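Local coordinates for protein histidine--tRNA ligase (Thermus thermophilus HB27, PDB 4RDX) that catalyses the ATP-dependent attachment of L-histidine to tRNA(His), working as a homodimeric class-II aminoacyl-tRNA synthetase, at residues Ala179-Val184 against Leu222-Met227; Val273-Ile278 against Glu319-Gly324. One frame throughout, in Å; residues are numbered along the deposited sequence.

Contact 1: Ala179-Val184 against Leu222-Met227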
ATOM      1  N   ALA A 179      -2.975 -27.993  33.543  1.00 68.79           N
ATOM      2  CA  ALA A 179      -3.150 -29.168  34.398  1.00 66.09           C
ATOM      3  C   ALA A 179      -4.127 -28.881  35.540  1.00 58.46           C
ATOM      4  O   ALA A 179      -4.922 -29.742  35.927  1.00 55.20           O
ATOM      5  CB  ALA A 179      -1.809 -29.640  34.950  1.00 52.13           C
ATOM      6  N   TYR A 180      -4.062 -27.662  36.068  1.00 59.35           N
ATOM      7  CA  TYR A 180      -4.940 -27.236  37.153  1.00 56.54           C
ATOM      8  C   TYR A 180      -6.392 -27.082  36.695  1.00 67.40           C
ATOM      9  O   TYR A 180      -7.315 -27.558  37.363  1.00 65.93           O
ATOM     10  CB  TYR A 180      -4.420 -25.933  37.768  1.00 48.18           C
ATOM     11  CG  TYR A 180      -5.450 -25.172  38.568  1.00 59.53           C
ATOM     12  CD1 TYR A 180      -5.847 -25.608  39.826  1.00 52.60           C
ATOM     13  CD2 TYR A 180      -6.022 -24.009  38.066  1.00 61.60           C
ATOM     14  CE1 TYR A 180      -6.789 -24.909  40.559  1.00 52.37           C
ATOM     15  CE2 TYR A 180      -6.962 -23.304  38.791  1.00 59.25           C
ATOM     16  CZ  TYR A 180      -7.342 -23.759  40.036  1.00 58.88           C
ATOM     17  OH  TYR A 180      -8.280 -23.061  40.757  1.00 48.58           O
ATOM     18  N   LEU A 181      -6.584 -26.417  35.558  1.00 64.01           N
ATOM     19  CA  LEU A 181      -7.915 -26.222  34.990  1.00 61.33           C
ATOM     20  C   LEU A 181      -8.573 -27.561  34.687  1.00 64.96           C
ATOM     21  O   LEU A 181      -9.754 -27.764  34.980  1.00 59.68           O
ATOM     22  CB  LEU A 181      -7.844 -25.374  33.718  1.00 57.16           C
ATOM     23  CG  LEU A 181      -7.523 -23.888  33.884  1.00 50.27           C
ATOM     24  CD1 LEU A 181      -7.451 -23.203  32.533  1.00 40.98           C
ATOM     25  CD2 LEU A 181      -8.548 -23.207  34.776  1.00 48.39           C
ATOM     26  N   ARG A 182      -7.801 -28.472  34.101  1.00 69.69           N
ATOM     27  CA  ARG A 182      -8.285 -29.822  33.833  1.00 69.11           C
ATOM     28  C   ARG A 182      -8.654 -30.545  35.125  1.00 72.88           C
ATOM     29  O   ARG A 182      -9.746 -31.115  35.237  1.00 74.03           O
ATOM     30  CB  ARG A 182      -7.240 -30.629  33.057  1.00 54.54           C
ATOM     31  CG  ARG A 182      -7.143 -30.267  31.583  1.00 63.12           C
ATOM     32  CD  ARG A 182      -6.259 -31.244  30.821  1.00 78.01           C
ATOM     33  NE  ARG A 182      -6.300 -31.012  29.379  1.00 91.43           N
ATOM     34  CZ  ARG A 182      -5.463 -30.214  28.724  1.00 98.75           C
ATOM     35  NH1 ARG A 182      -4.511 -29.564  29.379  1.00 97.04           N
ATOM     36  NH2 ARG A 182      -5.577 -30.065  27.410  1.00106.73           N
ATOM     37  N   GLU A 183      -7.741 -30.509  36.094  1.00 72.62           N
ATOM     38  CA  GLU A 183      -7.956 -31.153  37.386  1.00 72.66           C
ATOM     39  C   GLU A 183      -9.249 -30.690  38.053  1.00 71.44           C
ATOM     40  O   GLU A 183     -10.022 -31.504  38.553  1.00 81.56           O
ATOM     41  CB  GLU A 183      -6.766 -30.911  38.319  1.00 60.61           C
ATOM     42  CG  GLU A 183      -6.906 -31.572  39.679  1.00 72.87           C
ATOM     43  CD  GLU A 183      -5.567 -31.863  40.327  1.00101.56           C
ATOM     44  OE1 GLU A 183      -4.595 -31.128  40.048  1.00107.93           O
ATOM     45  OE2 GLU A 183      -5.484 -32.834  41.110  1.00111.68           O
ATOM     46  N   VAL A 184      -9.488 -29.382  38.047  1.00 68.73           N
ATOM     47  CA  VAL A 184     -10.679 -28.831  38.689  1.00 65.63           C
ATOM     48  C   VAL A 184     -11.959 -29.118  37.905  1.00 67.49           C
ATOM     49  O   VAL A 184     -12.971 -29.523  38.479  1.00 77.01           O
ATOM     50  CB  VAL A 184     -10.552 -27.308  38.912  1.00 61.18           C
ATOM     51  CG1 VAL A 184     -11.896 -26.703  39.292  1.00 54.25           C
ATOM     52  CG2 VAL A 184      -9.514 -27.016  39.979  1.00 58.49           C
ATOM     53  N   LEU A 222     -16.978 -22.548  41.544  1.00 66.81           N
ATOM     54  CA  LEU A 222     -15.851 -23.437  41.818  1.00 53.24           C
ATOM     55  C   LEU A 222     -14.637 -22.647  42.306  1.00 49.50           C
ATOM     56  O   LEU A 222     -13.620 -23.226  42.688  1.00 62.64           O
ATOM     57  CB  LEU A 222     -15.485 -24.270  40.587  1.00 55.35           C
ATOM     58  CG  LEU A 222     -16.534 -25.260  40.074  1.00 60.35           C
ATOM     59  CD1 LEU A 222     -15.907 -26.234  39.088  1.00 61.47           C
ATOM     60  CD2 LEU A 222     -17.202 -26.002  41.221  1.00 50.02           C
ATOM     61  N   GLY A 223     -14.754 -21.322  42.284  1.00 64.64           N
ATOM     62  CA  GLY A 223     -13.709 -20.444  42.785  1.00 66.63           C
ATOM     63  C   GLY A 223     -12.394 -20.553  42.031  1.00 59.52           C
ATOM     64  O   GLY A 223     -11.323 -20.355  42.610  1.00 66.83           O
ATOM     65  N   VAL A 224     -12.485 -20.872  40.740  1.00 70.24           N
ATOM     66  CA  VAL A 224     -11.317 -21.039  39.870  1.00 75.81           C
ATOM     67  C   VAL A 224     -10.336 -19.877  39.986  1.00 59.73           C
ATOM     68  O   VAL A 224     -10.729 -18.711  39.911  1.00 56.03           O
ATOM     69  CB  VAL A 224     -11.746 -21.235  38.393  1.00 57.27           C
ATOM     70  CG1 VAL A 224     -10.586 -20.993  37.450  1.00 44.76           C
ATOM     71  CG2 VAL A 224     -12.303 -22.635  38.185  1.00 65.98           C
ATOM     72  N   ARG A 225      -9.064 -20.203  40.196  1.00 53.53           N
ATOM     73  CA  ARG A 225      -8.027 -19.190  40.346  1.00 57.19           C
ATOM     74  C   ARG A 225      -7.598 -18.657  38.980  1.00 50.88           C
ATOM     75  O   ARG A 225      -7.686 -19.367  37.979  1.00 52.90           O
ATOM     76  CB  ARG A 225      -6.827 -19.775  41.091  1.00 48.64           C
ATOM     77  CG  ARG A 225      -7.208 -20.583  42.317  1.00 66.17           C
ATOM     78  CD  ARG A 225      -5.981 -21.123  43.024  1.00 71.61           C
ATOM     79  NE  ARG A 225      -5.278 -20.072  43.751  1.00 61.36           N
ATOM     80  CZ  ARG A 225      -5.113 -20.061  45.069  1.00 56.50           C
ATOM     81  NH1 ARG A 225      -5.592 -21.053  45.806  1.00 55.97           N
ATOM     82  NH2 ARG A 225      -4.462 -19.061  45.649  1.00 70.37           N
ATOM     83  N   PRO A 226      -7.141 -17.397  38.934  1.00 53.99           N
ATOM     84  CA  PRO A 226      -6.704 -16.774  37.678  1.00 45.18           C
ATOM     85  C   PRO A 226      -5.339 -17.283  37.225  1.00 45.45           C
ATOM     86  O   PRO A 226      -4.615 -17.887  38.014  1.00 51.67           O
ATOM     87  CB  PRO A 226      -6.605 -15.292  38.048  1.00 45.27           C
ATOM     88  CG  PRO A 226      -6.293 -15.301  39.506  1.00 55.06           C
ATOM     89  CD  PRO A 226      -7.061 -16.462  40.070  1.00 43.44           C
ATOM     90  N   MET A 227      -4.998 -17.032  35.963  1.00 47.95           N
ATOM     91  CA  MET A 227      -3.682 -17.378  35.435  1.00 39.73           C
ATOM     92  C   MET A 227      -2.606 -16.594  36.185  1.00 48.16           C
ATOM     93  O   MET A 227      -1.463 -17.040  36.301  1.00 48.43           O
ATOM     94  CB  MET A 227      -3.621 -17.085  33.931  1.00 41.10           C
ATOM     95  CG  MET A 227      -2.228 -17.186  33.313  1.00 42.88           C
ATOM     96  SD  MET A 227      -1.562 -18.857  33.372  1.00 59.70           S
ATOM     97  CE  MET A 227       0.184 -18.512  33.575  1.00 49.46           C
TER
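Y180 reaches from its helix to the backbone of R225. Its CB leaves helix 171-185 toward the loop 222-227, and with CG anti to the backbone N (chi1 161°) the ring is carried across to segment 222-227. Along the ring, Y180 CE2 comes within 4.0 Å of R225 N and Y180 CZ within 3.9 Å of R225 CG, which approaches obliquely. At the tip, Y180 OH accepts a hydrogen bond from R225 N, 3.0 Å long and nearly straight (169°). The aliphatic R225 CB, CG and CD lie against Y180 OH, crossing the tyrosine at about a right angle. R225 O is held by Y177 OH, and F230 meets the Y180 ring. Both segments belong to the helical insertion that HisRS carries between motifs 2 and 3 of the class-II core; here a Schellman motif with G223 at positive phi ends helix 213-221 and turns the chain back beside helix 171-185. A phenylalanine in place of Y180 would probably deprive R225 N of its acceptor and let the loop shift. Beside the tyrosine, L181 CD2 meets V224 CG1 at 4.0 Å. V184 CG1 touches L222 CD1, also at 4.0 Å, and V224 CG2 at 4.2 Å.

Contact 2: Val273-Ile278 against Glu319-Gly324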
ATOM      1  N   VAL A 273      -6.184  -3.813  23.093  1.00 48.28           N
ATOM      2  CA  VAL A 273      -6.876  -2.534  23.252  1.00 64.01           C
ATOM      3  C   VAL A 273      -8.266  -2.633  22.638  1.00 63.65           C
ATOM      4  O   VAL A 273      -8.416  -3.033  21.484  1.00 56.18           O
ATOM      5  CB  VAL A 273      -6.109  -1.355  22.619  1.00 62.88           C
ATOM      6  CG1 VAL A 273      -6.930  -0.076  22.716  1.00 68.76           C
ATOM      7  CG2 VAL A 273      -4.761  -1.170  23.293  1.00 50.36           C
ATOM      8  N   HIS A 274      -9.284  -2.279  23.414  1.00 62.51           N
ATOM      9  CA  HIS A 274     -10.662  -2.422  22.964  1.00 58.69           C
ATOM     10  C   HIS A 274     -11.383  -1.094  22.817  1.00 50.73           C
ATOM     11  O   HIS A 274     -10.987  -0.084  23.401  1.00 63.26           O
ATOM     12  CB  HIS A 274     -11.444  -3.313  23.926  1.00 55.95           C
ATOM     13  CG  HIS A 274     -11.050  -4.759  23.864  1.00 51.47           C
ATOM     14  ND1 HIS A 274     -11.783  -5.693  23.177  1.00 59.80           N
ATOM     15  CD2 HIS A 274      -9.998  -5.414  24.404  1.00 55.35           C
ATOM     16  CE1 HIS A 274     -11.200  -6.879  23.295  1.00 42.51           C
ATOM     17  NE2 HIS A 274     -10.117  -6.733  24.034  1.00 41.11           N
ATOM     18  N   HIS A 275     -12.453  -1.112  22.031  1.00 49.12           N
ATOM     19  CA  HIS A 275     -13.313   0.051  21.879  1.00 51.80           C
ATOM     20  C   HIS A 275     -14.773  -0.385  21.898  1.00 56.43           C
ATOM     21  O   HIS A 275     -15.124  -1.430  21.349  1.00 58.62           O
ATOM     22  CB  HIS A 275     -12.990   0.796  20.579  1.00 51.06           C
ATOM     23  CG  HIS A 275     -13.549   2.185  20.526  1.00 53.30           C
ATOM     24  ND1 HIS A 275     -14.825   2.455  20.085  1.00 56.31           N
ATOM     25  CD2 HIS A 275     -13.005   3.375  20.866  1.00 53.26           C
ATOM     26  CE1 HIS A 275     -15.045   3.756  20.153  1.00 58.86           C
ATOM     27  NE2 HIS A 275     -13.954   4.338  20.626  1.00 55.94           N
ATOM     28  N   GLU A 276     -15.620   0.416  22.537  1.00 58.08           N
ATOM     29  CA  GLU A 276     -17.052   0.138  22.569  1.00 79.02           C
ATOM     30  C   GLU A 276     -17.681   0.358  21.201  1.00 76.69           C
ATOM     31  O   GLU A 276     -17.052   0.929  20.305  1.00 63.52           O
ATOM     32  CB  GLU A 276     -17.755   0.995  23.622  1.00 98.68           C
ATOM     33  CG  GLU A 276     -17.701   2.485  23.359  1.00115.84           C
ATOM     34  CD  GLU A 276     -16.422   3.121  23.856  1.00122.65           C
ATOM     35  OE1 GLU A 276     -15.331   2.573  23.591  1.00 92.63           O
ATOM     36  OE2 GLU A 276     -16.513   4.167  24.530  1.00142.80           O
ATOM     37  N   GLU A 277     -18.926  -0.091  21.058  1.00 79.54           N
ATOM     38  CA  GLU A 277     -19.588  -0.159  19.762  1.00 88.19           C
ATOM     39  C   GLU A 277     -18.764  -1.036  18.811  1.00100.84           C
ATOM     40  O   GLU A 277     -18.113  -1.980  19.255  1.00117.04           O
ATOM     41  CB  GLU A 277     -19.854   1.241  19.190  1.00 83.64           C
ATOM     42  CG  GLU A 277     -20.761   2.117  20.064  1.00 89.63           C
ATOM     43  CD  GLU A 277     -20.071   3.373  20.551  1.00 91.44           C
ATOM     44  OE1 GLU A 277     -18.826   3.409  20.520  1.00100.35           O
ATOM     45  OE2 GLU A 277     -20.772   4.322  20.964  1.00 84.21           O
ATOM     46  N   ILE A 278     -18.807  -0.735  17.514  1.00 55.41           N
ATOM     47  CA  ILE A 278     -18.073  -1.488  16.481  1.00 60.33           C
ATOM     48  C   ILE A 278     -18.281  -3.019  16.484  1.00 48.61           C
ATOM     49  O   ILE A 278     -17.557  -3.758  15.810  1.00 65.02           O
ATOM     50  CB  ILE A 278     -16.553  -1.112  16.429  1.00 57.17           C
ATOM     51  CG1 ILE A 278     -15.711  -1.989  17.360  1.00 67.16           C
ATOM     52  CG2 ILE A 278     -16.353   0.366  16.741  1.00 54.34           C
ATOM     53  CD1 ILE A 278     -14.277  -2.150  16.905  1.00 69.90           C
ATOM     54  N   GLU A 319     -15.458   6.614  13.423  1.00 48.81           N
ATOM     55  CA  GLU A 319     -16.794   7.066  13.057  1.00 56.55           C
ATOM     56  C   GLU A 319     -17.723   6.998  14.264  1.00 54.45           C
ATOM     57  O   GLU A 319     -18.584   7.857  14.446  1.00 55.51           O
ATOM     58  CB  GLU A 319     -17.367   6.240  11.902  1.00 61.11           C
ATOM     59  CG  GLU A 319     -18.772   6.663  11.475  1.00 85.06           C
ATOM     60  CD  GLU A 319     -18.840   8.103  10.985  1.00 97.27           C
ATOM     61  OE1 GLU A 319     -18.888   9.028  11.826  1.00103.19           O
ATOM     62  OE2 GLU A 319     -18.849   8.308   9.752  1.00 84.94           O
ATOM     63  N   ALA A 320     -17.534   5.976  15.093  1.00 51.46           N
ATOM     64  CA  ALA A 320     -18.349   5.800  16.288  1.00 52.81           C
ATOM     65  C   ALA A 320     -18.212   6.984  17.242  1.00 54.42           C
ATOM     66  O   ALA A 320     -19.150   7.323  17.964  1.00 71.70           O
ATOM     67  CB  ALA A 320     -17.986   4.503  16.992  1.00 50.89           C
ATOM     68  N   GLU A 321     -17.045   7.618  17.228  1.00 70.47           N
ATOM     69  CA  GLU A 321     -16.777   8.753  18.105  1.00 55.09           C
ATOM     70  C   GLU A 321     -16.938  10.102  17.411  1.00 60.09           C
ATOM     71  O   GLU A 321     -16.584  11.139  17.967  1.00 69.83           O
ATOM     72  CB  GLU A 321     -15.387   8.636  18.722  1.00 69.03           C
ATOM     73  CG  GLU A 321     -15.268   7.482  19.687  1.00 51.87           C
ATOM     74  CD  GLU A 321     -13.980   7.515  20.471  1.00 70.81           C
ATOM     75  OE1 GLU A 321     -13.502   8.622  20.796  1.00 64.46           O
ATOM     76  OE2 GLU A 321     -13.444   6.428  20.758  1.00 63.00           O
ATOM     77  N   GLY A 322     -17.470  10.080  16.194  1.00 57.53           N
ATOM     78  CA  GLY A 322     -17.865  11.303  15.521  1.00 60.01           C
ATOM     79  C   GLY A 322     -16.801  12.003  14.697  1.00 61.09           C
ATOM     80  O   GLY A 322     -17.035  13.100  14.191  1.00 61.53           O
ATOM     81  N   PHE A 323     -15.633  11.384  14.556  1.00 56.41           N
ATOM     82  CA  PHE A 323     -14.571  11.966  13.741  1.00 68.04           C
ATOM     83  C   PHE A 323     -14.813  11.726  12.256  1.00 74.67           C
ATOM     84  O   PHE A 323     -14.879  10.584  11.801  1.00 70.66           O
ATOM     85  CB  PHE A 323     -13.203  11.416  14.147  1.00 63.63           C
ATOM     86  CG  PHE A 323     -12.831  11.722  15.567  1.00 71.83           C
ATOM     87  CD1 PHE A 323     -12.268  12.942  15.903  1.00 68.64           C
ATOM     88  CD2 PHE A 323     -13.055  10.792  16.568  1.00 65.98           C
ATOM     89  CE1 PHE A 323     -11.931  13.227  17.211  1.00 62.03           C
ATOM     90  CE2 PHE A 323     -12.717  11.069  17.876  1.00 62.76           C
ATOM     91  CZ  PHE A 323     -12.156  12.288  18.198  1.00 63.14           C
ATOM     92  N   GLY A 324     -14.947  12.816  11.507  1.00 72.74           N
ATOM     93  CA  GLY A 324     -15.139  12.740  10.070  1.00 81.31           C
ATOM     94  C   GLY A 324     -13.987  13.379   9.321  1.00 91.17           C
ATOM     95  O   GLY A 324     -13.077  13.940   9.930  1.00 89.26           O
TER
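H275 and E321 face each other on the close-packed side of this contact. As modelled, the H275 ring and E321 carboxylate lie nearly coplanar, 12° apart, with the carboxylate at the ring's edge, but H275 NE2 and E321 OE2 are too close for the detail to be relied on, and no bond is assigned. The firmer packing is of H275 on L158, L284 and A317. A chi1 of -164° sets the H275 ring beside its own carbonyl carbon and points it at the helix end. A bent bond to the next residue helps orient the ring: H275 ND1 donates to E276 O at 2.7 Å, on a carbonyl lone pair though tilted from the ring plane. E276 OE1 sits 3.4 Å above the H275 ring, over its centre, while E276 OE2 forms a salt bridge with R160. E321 OE1, in turn, accepts a hydrogen bond from R159 N. The other side is looser. A320 CB is 3.8 Å from OE1 of the exposed E277 and only grazes I278 CG2 at 4.5 Å. G322, at positive phi, closes the helix in a Schellman motif. The contact thus joins the end of a core strand to the C-terminal end of helix 311-320, the motif 3 helix packed on the antiparallel sheet of class-II synthetases.

How the contacts relate
Contacts 1 and 2 lie in series along the chain, their centres about 36 Å apart and their nearest atoms about 16 Å apart, without touching. Contact 1 sits in the peripheral insertion, its centre about 36 Å from that of the chain; contact 2 is in the catalytic core, about 14 Å from the same point. The central beta sheet of the catalytic core connects them: strand 161-167 leads into helix 171-185 of contact 1 and pairs with strand 269-275 of contact 2. Contact 2 is close to the adenylate site, the I278 side chain being about 7 Å from AMP and touching R313 of the AMP pocket. The bound tRNA comes to about 6 Å from the nearest atom of contact 2 and about 12 Å from that of contact 1.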